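Local structure of adenylyltransferase and sulfurtransferase uba4 (Chaetomium thermophilum, 6YUB) at residues S68-T71 and S72-H75; D112-P115 and Q116-A119. The protein probably activates a ubiquitin-like sulfur-carrier protein by adenylating its C-terminus and transfers sulfur to it, serving tRNA wobble-uridine thiolation and molybdenum cofactor synthesis. All blocks are in the same frame, centred on the assembly; numbering follows the deposited sequence.

Contact 1 of 2, residues S68-T71 and S72-H75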
loop_
_atom_site.group_PDB
_atom_site.type_symbol
_atom_site.label_atom_id
_atom_site.label_comp_id
_atom_site.label_asym_id
_atom_site.label_seq_id
_atom_site.Cartn_x
_atom_site.Cartn_y
_atom_site.Cartn_z
ATOM N N SER B 68 -4.916 14.904 -22.040
ATOM C CA SER B 68 -3.920 15.923 -21.767
ATOM C C SER B 68 -3.690 16.081 -20.268
ATOM O O SER B 68 -4.513 15.682 -19.443
ATOM C CB SER B 68 -4.340 17.273 -22.362
ATOM O OG SER B 68 -4.100 17.320 -23.757
ATOM N N VAL B 69 -2.546 16.683 -19.929
ATOM C CA VAL B 69 -2.208 16.941 -18.535
ATOM C C VAL B 69 -3.056 18.087 -18.003
ATOM O O VAL B 69 -3.238 19.117 -18.672
ATOM C CB VAL B 69 -0.707 17.256 -18.402
ATOM C CG1 VAL B 69 -0.363 17.695 -16.980
ATOM C CG2 VAL B 69 0.125 16.045 -18.813
ATOM N N GLU B 70 -3.580 17.916 -16.791
ATOM C CA GLU B 70 -4.401 18.923 -16.138
ATOM C C GLU B 70 -3.858 19.202 -14.745
ATOM O O GLU B 70 -3.277 18.326 -14.099
ATOM C CB GLU B 70 -5.870 18.481 -16.041
ATOM C CG GLU B 70 -6.574 18.368 -17.379
ATOM C CD GLU B 70 -8.006 17.874 -17.251
ATOM O OE1 GLU B 70 -8.222 16.816 -16.623
ATOM O OE2 GLU B 70 -8.916 18.548 -17.774
ATOM N N THR B 71 -4.065 20.439 -14.284
ATOM C CA THR B 71 -3.533 20.855 -12.992
ATOM C C THR B 71 -4.160 20.065 -11.851
ATOM O O THR B 71 -3.481 19.723 -10.873
ATOM C CB THR B 71 -3.772 22.353 -12.790
ATOM O OG1 THR B 71 -3.217 23.078 -13.893
ATOM C CG2 THR B 71 -3.135 22.832 -11.486
ATOM N N SER B 72 -5.455 19.767 -11.956
ATOM C CA SER B 72 -6.188 19.122 -10.873
ATOM C C SER B 72 -5.852 17.647 -10.710
ATOM O O SER B 72 -6.359 17.028 -9.770
ATOM C CB SER B 72 -7.692 19.286 -11.110
ATOM O OG SER B 72 -8.067 18.761 -12.372
ATOM N N ASN B 73 -5.028 17.072 -11.583
ATOM C CA ASN B 73 -4.635 15.675 -11.471
ATOM C C ASN B 73 -3.188 15.497 -11.028
ATOM O O ASN B 73 -2.738 14.357 -10.864
ATOM C CB ASN B 73 -4.848 14.956 -12.810
ATOM C CG ASN B 73 -6.311 14.871 -13.202
ATOM O OD1 ASN B 73 -7.194 14.831 -12.346
ATOM N ND2 ASN B 73 -6.574 14.840 -14.504
ATOM N N LEU B 74 -2.449 16.589 -10.822
ATOM C CA LEU B 74 -1.033 16.469 -10.497
ATOM C C LEU B 74 -0.819 15.831 -9.131
ATOM O O LEU B 74 0.204 15.177 -8.912
ATOM C CB LEU B 74 -0.366 17.843 -10.559
ATOM C CG LEU B 74 -0.251 18.445 -11.960
ATOM C CD1 LEU B 74 0.247 19.884 -11.895
ATOM C CD2 LEU B 74 0.667 17.601 -12.831
ATOM N N HIS B 75 -1.774 15.994 -8.209
ATOM C CA HIS B 75 -1.623 15.425 -6.876
ATOM C C HIS B 75 -1.483 13.910 -6.912
ATOM O O HIS B 75 -0.921 13.330 -5.977
ATOM C CB HIS B 75 -2.808 15.819 -5.998
ATOM C CG HIS B 75 -4.084 15.124 -6.356
ATOM N ND1 HIS B 75 -4.649 14.149 -5.561
ATOM C CD2 HIS B 75 -4.906 15.262 -7.423
ATOM C CE1 HIS B 75 -5.764 13.719 -6.123
ATOM N NE2 HIS B 75 -5.942 14.377 -7.254
HETATM O O HOH W 1 -4.171 15.092 -16.090
HETATM O O HOH W 2 -3.806 18.343 -8.355
#
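Leu74 folds back over the carbonyl oxygens of Glu70 and Thr71 in a pair of overlapping type I beta turns, residues 70-73 and 71-74, within the loop that follows strand 60-64 of the Rossmann-like ThiF fold. The backbone evidence is two weak i to i+3 hydrogen bonds: Asn73 N to Glu70 O at 3.3 Å, and Leu74 N to Thr71 O, also 3.3 Å but straighter at 170°.

The apolar face is the packed one. Leu74 CG rests 3.6 Å from Thr71 O, and further out its CD2 branch meets CG1 of Val69 at 4.3 Å, both side chains touching His80, with Val69 also against Lys89 and Ser92 at the start of helix 89-100. Both residues are buried.

The polar face is looser. Glu70 and Asn73 run alongside each other and point the same way, yet the carboxylate and amide planes are turned 59° apart. The Glu70 chain stays extended beyond CG (chi2 178°), which brings its OE1 alongside the Asn73 amide, 3.3 Å from ND2 of Asn73. A water bridges Glu70 N and Asn73 ND2, accepting from both, the latter at 2.9 Å. On the chain of another protein, a basic side chain packs on Asn73, and Glu70 OE1 has a long, weak ionic partner.

Ser72 to His75 are predicted ATP-binding residues, consistent with a loop bordering the nucleotide pocket. At the C-terminal end of the turns a second water donates to Thr71 O at 2.9 Å and accepts from His75 N at 3.1 Å.

Contact 2 of 2, residues D112-P115 and Q116-A119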
loop_
_atom_site.group_PDB
_atom_site.type_symbol
_atom_site.label_atom_id
_atom_site.label_comp_id
_atom_site.label_asym_id
_atom_site.label_seq_id
_atom_site.Cartn_x
_atom_site.Cartn_y
_atom_site.Cartn_z
ATOM N N ASP B 112 -6.827 7.394 -27.877
ATOM C CA ASP B 112 -7.553 6.485 -27.004
ATOM C C ASP B 112 -7.525 5.062 -27.545
ATOM O O ASP B 112 -7.626 4.835 -28.756
ATOM C CB ASP B 112 -9.009 6.939 -26.860
ATOM C CG ASP B 112 -9.139 8.290 -26.196
ATOM O OD1 ASP B 112 -8.130 8.792 -25.656
ATOM O OD2 ASP B 112 -10.257 8.852 -26.221
ATOM N N LEU B 113 -7.392 4.102 -26.635
ATOM C CA LEU B 113 -7.639 2.706 -26.974
ATOM C C LEU B 113 -9.140 2.473 -27.093
ATOM O O LEU B 113 -9.926 2.960 -26.277
ATOM C CB LEU B 113 -7.036 1.785 -25.915
ATOM C CG LEU B 113 -7.129 0.283 -26.188
ATOM C CD1 LEU B 113 -5.769 -0.379 -26.028
ATOM C CD2 LEU B 113 -8.149 -0.369 -25.265
ATOM N N THR B 114 -9.537 1.744 -28.128
ATOM C CA THR B 114 -10.955 1.505 -28.384
ATOM C C THR B 114 -11.170 0.079 -28.876
ATOM O O THR B 114 -10.204 -0.606 -29.230
ATOM C CB THR B 114 -11.501 2.486 -29.427
ATOM O OG1 THR B 114 -10.963 2.155 -30.713
ATOM C CG2 THR B 114 -11.128 3.919 -29.076
ATOM N N PRO B 115 -12.415 -0.402 -28.924
ATOM C CA PRO B 115 -12.653 -1.739 -29.494
ATOM C C PRO B 115 -12.179 -1.870 -30.929
ATOM O O PRO B 115 -11.886 -2.988 -31.369
ATOM C CB PRO B 115 -14.177 -1.909 -29.382
ATOM C CG PRO B 115 -14.578 -0.989 -28.251
ATOM C CD PRO B 115 -13.641 0.193 -28.355
ATOM N N GLN B 116 -12.080 -0.763 -31.670
ATOM C CA GLN B 116 -11.662 -0.805 -33.065
ATOM C C GLN B 116 -10.147 -0.869 -33.241
ATOM O O GLN B 116 -9.679 -1.243 -34.324
ATOM C CB GLN B 116 -12.192 0.422 -33.819
ATOM C CG GLN B 116 -13.672 0.368 -34.159
ATOM C CD GLN B 116 -14.561 0.478 -32.936
ATOM O OE1 GLN B 116 -14.349 1.334 -32.074
ATOM N NE2 GLN B 116 -15.562 -0.401 -32.847
ATOM N N ASN B 117 -9.370 -0.509 -32.217
ATOM C CA ASN B 117 -7.920 -0.540 -32.331
ATOM C C ASN B 117 -7.226 -1.331 -31.226
ATOM O O ASN B 117 -5.995 -1.373 -31.206
ATOM C CB ASN B 117 -7.348 0.887 -32.339
ATOM C CG ASN B 117 -7.602 1.623 -31.030
ATOM O OD1 ASN B 117 -7.700 1.013 -29.952
ATOM N ND2 ASN B 117 -7.706 2.942 -31.114
ATOM N N ALA B 118 -7.973 -1.955 -30.315
ATOM C CA ALA B 118 -7.342 -2.629 -29.185
ATOM C C ALA B 118 -6.350 -3.682 -29.663
ATOM O O ALA B 118 -5.206 -3.735 -29.191
ATOM C CB ALA B 118 -8.407 -3.253 -28.285
ATOM N N ALA B 119 -6.763 -4.518 -30.619
ATOM C CA ALA B 119 -5.902 -5.602 -31.075
ATOM C C ALA B 119 -4.642 -5.067 -31.741
ATOM O O ALA B 119 -3.547 -5.615 -31.550
ATOM C CB ALA B 119 -6.669 -6.518 -32.025
HETATM O O HOH W 3 -9.532 -4.429 -31.935
#
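Asn117 turns its amide back along the chain and pairs both of its polar atoms with the backbone of the residues before it. ND2 donates to Asp112 O at 3.0 Å with an N-H...O angle of 162°; the donor lies in the carbonyl plane of Asp112, and that oxygen lies close to the amide plane. OD1 accepts from Thr114 N at 2.7 Å, the donor tilted 34° from the amide carbonyl's plane. With CG set between the backbone N and the carbonyl carbon (chi1 64°), the amide reaches backwards to Thr114, whose side chain it crosses at about a right angle. Two bonds at different atoms fix the rotation of the amide.

Residues 114-117 form a type I beta turn leading from strand 105-109 into helix 118-122, closed by Asn117 N to Thr114 O at 3.1 Å. This donor comes from above the carbonyl plane, and the same oxygen takes a weak second bond from Ala118 N. Thr114 OG1 weakly accepts from Gln116 N at 3.3 Å, giving a marginal ST turn. Asn117 occupies the N-cap position, although its side chain makes no capping bond. With an alanine in place of Asn117 both amide bonds are lost, and Asp112 O and Thr114 N would probably be left without these mates, with residues 112 and 113 held less firmly.

Water 3 serves the next peptides, donating to Pro115 O and accepting from Ala119 N, while Gln116 NE2 is satisfied by Lys294 O. On the apolar side, Leu113 CD2 meets Ala118 CB at 4.2 Å, both side chains also touching helix 135-148.

Contacts 1 and 2 lie in the loops that follow strands 60-64 and 105-109, which are parallel neighbours in the sheet, so both loops leave from the C-terminal end of the parallel strands. The centres are 24 Å apart and the nearest atoms about 8 Å, without touching. Contact 1 contains four predicted ATP-binding residues, and its Val69 side chain is about 4 Å from that of Lys89, another predicted one. Contact 2 contains none, but the side chain of Asp112 is about 5 Å from that of Asp65, a further predicted ATP-site residue, and about 8 Å from that of Lys89. Both thus come near the probable nucleotide pocket of this N-terminal adenylyltransferase part, contact 1 more directly.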